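Triosephosphate isomerase (Trichomonas vaginalis, PDB 4O4V) probably catalyses the interconversion of D-glyceraldehyde 3-phosphate and dihydroxyacetone phosphate in glycolysis and gluconeogenesis, as a homodimeric TIM barrel. Local coordinates at residues A62-T67 with A109-F114. Numbering follows the deposited sequence.
Sequences AENVFT and AAKAKF
Lys111 reaches from helix 105-117 across the backbone of 65-67 and delivers its ammonium to Asn64, where NZ donates to OD1 at 2.9 Å. The bond uses a lone pair of OD1 and lies in the amide plane, with a C=O...N angle of 118°. A weak second bond runs from Lys111 NZ to the backbone O of Val65, at 3.1 Å. One water accepts both from Lys111 NZ and from Asn64 ND2, so that the amide's two ends are told apart, OD1 accepting and ND2 donating. Extended beyond CG (chi2 -178°), the lysine chain passes close by the carbonyl O of Val65, and the side chains of Lys111 and Asn64 cross at about a right angle. Nearer the helix, the methyl CG2 of Thr67 rests 3.6 Å from Lys111 CG and also touches CB of Ala110. Carbonyl O of Thr67 sits over one face of the Phe114 ring, displaced toward its rim and 3.3 Å from CG. Thr67 OG1, between the backbone N and the carbonyl carbon (chi1 50°), lies above the centre of the Phe66 ring. Further out, Glu103 forms a salt bridge with Lys111 NZ, while Asn64 packs on Gly75 of the second subunit. The contact thus ties to helix 105-117, at the dimer interface, the third beta-to-alpha loop of the TIM barrel, which follows strand 59-62 at the C-terminal end of the parallel strands.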
loop_
_atom_site.group_PDB
_atom_site.type_symbol
_atom_site.label_atom_id
_atom_site.label_comp_id
_atom_site.label_asym_id
_atom_site.label_seq_id
_atom_site.Cartn_x
_atom_site.Cartn_y
_atom_site.Cartn_z
ATOM N N ALA A 62 6.321 -6.079 -7.755
ATOM C CA ALA A 62 5.584 -5.123 -6.946
ATOM C C ALA A 62 6.064 -3.708 -7.171
ATOM O O ALA A 62 7.145 -3.471 -7.736
ATOM C CB ALA A 62 5.714 -5.481 -5.471
ATOM N N GLU A 63 5.288 -2.738 -6.719
ATOM C CA GLU A 63 5.603 -1.318 -6.860
ATOM C C GLU A 63 6.174 -0.699 -5.582
ATOM O O GLU A 63 6.586 0.465 -5.575
ATOM C CB GLU A 63 4.382 -0.510 -7.305
ATOM C CG GLU A 63 3.949 -0.821 -8.753
ATOM C CD GLU A 63 2.757 -0.004 -9.206
ATOM O OE1 GLU A 63 2.455 1.040 -8.612
ATOM O OE2 GLU A 63 2.095 -0.435 -10.211
ATOM N N ASN A 64 6.188 -1.483 -4.512
ATOM C CA ASN A 64 6.647 -1.080 -3.185
ATOM C C ASN A 64 6.593 -2.319 -2.295
ATOM O O ASN A 64 5.861 -3.262 -2.612
ATOM C CB ASN A 64 5.736 0.011 -2.604
ATOM C CG ASN A 64 6.209 0.537 -1.279
ATOM O OD1 ASN A 64 7.390 0.732 -1.079
ATOM N ND2 ASN A 64 5.261 0.759 -0.364
ATOM N N VAL A 65 7.280 -2.277 -1.160
ATOM C CA VAL A 65 7.133 -3.270 -0.086
ATOM C C VAL A 65 7.407 -2.561 1.222
ATOM O O VAL A 65 8.024 -1.489 1.255
ATOM C CB VAL A 65 8.110 -4.465 -0.216
ATOM C CG1 VAL A 65 7.932 -5.214 -1.489
ATOM C CG2 VAL A 65 9.553 -4.045 -0.083
ATOM N N PHE A 66 6.972 -3.141 2.333
ATOM C CA PHE A 66 7.296 -2.596 3.646
ATOM C C PHE A 66 8.653 -3.139 4.149
ATOM O O PHE A 66 9.327 -3.870 3.456
ATOM C CB PHE A 66 6.119 -2.884 4.609
ATOM C CG PHE A 66 6.187 -2.141 5.902
ATOM C CD1 PHE A 66 6.216 -0.760 5.956
ATOM C CD2 PHE A 66 6.218 -2.837 7.111
ATOM C CE1 PHE A 66 6.277 -0.098 7.152
ATOM C CE2 PHE A 66 6.287 -2.168 8.296
ATOM C CZ PHE A 66 6.325 -0.823 8.333
ATOM N N THR A 67 9.070 -2.726 5.347
ATOM C CA THR A 67 10.390 -3.050 5.906
ATOM C C THR A 67 10.430 -4.300 6.778
ATOM O O THR A 67 11.505 -4.707 7.207
ATOM C CB THR A 67 10.850 -1.911 6.790
ATOM O OG1 THR A 67 9.773 -1.607 7.671
ATOM C CG2 THR A 67 11.259 -0.672 5.979
ATOM N N ALA A 109 16.457 2.653 2.501
ATOM C CA ALA A 109 17.602 1.789 2.727
ATOM C C ALA A 109 17.179 0.548 3.519
ATOM O O ALA A 109 17.636 -0.560 3.193
ATOM C CB ALA A 109 18.697 2.570 3.434
ATOM N N ALA A 110 16.313 0.712 4.515
ATOM C CA ALA A 110 15.848 -0.417 5.287
ATOM C C ALA A 110 15.054 -1.362 4.382
ATOM O O ALA A 110 15.171 -2.584 4.498
ATOM C CB ALA A 110 15.017 0.049 6.465
ATOM N N LYS A 111 14.230 -0.835 3.478
ATOM C CA LYS A 111 13.484 -1.671 2.527
ATOM C C LYS A 111 14.414 -2.432 1.593
ATOM O O LYS A 111 14.216 -3.637 1.331
ATOM C CB LYS A 111 12.530 -0.819 1.689
ATOM C CG LYS A 111 11.377 -0.246 2.453
ATOM C CD LYS A 111 10.435 0.563 1.573
ATOM C CE LYS A 111 9.286 1.103 2.409
ATOM N NZ LYS A 111 8.183 1.593 1.557
ATOM N N ALA A 112 15.437 -1.766 1.085
ATOM C CA ALA A 112 16.353 -2.422 0.162
ATOM C C ALA A 112 17.084 -3.577 0.850
ATOM O O ALA A 112 17.182 -4.666 0.288
ATOM C CB ALA A 112 17.374 -1.421 -0.375
ATOM N N LYS A 113 17.580 -3.343 2.064
ATOM C CA LYS A 113 18.270 -4.386 2.800
ATOM C C LYS A 113 17.325 -5.557 3.060
ATOM O O LYS A 113 17.700 -6.721 2.846
ATOM C CB LYS A 113 18.793 -3.828 4.109
ATOM C CG LYS A 113 19.547 -4.840 4.980
ATOM C CD LYS A 113 20.143 -4.190 6.233
ATOM C CE LYS A 113 20.963 -5.155 7.102
ATOM N NZ LYS A 113 20.126 -6.180 7.724
ATOM N N PHE A 114 16.128 -5.275 3.560
ATOM C CA PHE A 114 15.184 -6.327 3.914
ATOM C C PHE A 114 14.756 -7.116 2.685
ATOM O O PHE A 114 14.729 -8.350 2.715
ATOM C CB PHE A 114 13.972 -5.747 4.637
ATOM C CG PHE A 114 13.024 -6.792 5.103
ATOM C CD1 PHE A 114 13.321 -7.547 6.189
ATOM C CD2 PHE A 114 11.828 -7.031 4.420
ATOM C CE1 PHE A 114 12.467 -8.552 6.605
ATOM C CE2 PHE A 114 10.984 -8.019 4.848
ATOM C CZ PHE A 114 11.308 -8.773 5.924
HETATM O O HOH W 1 5.504 1.546 2.593
#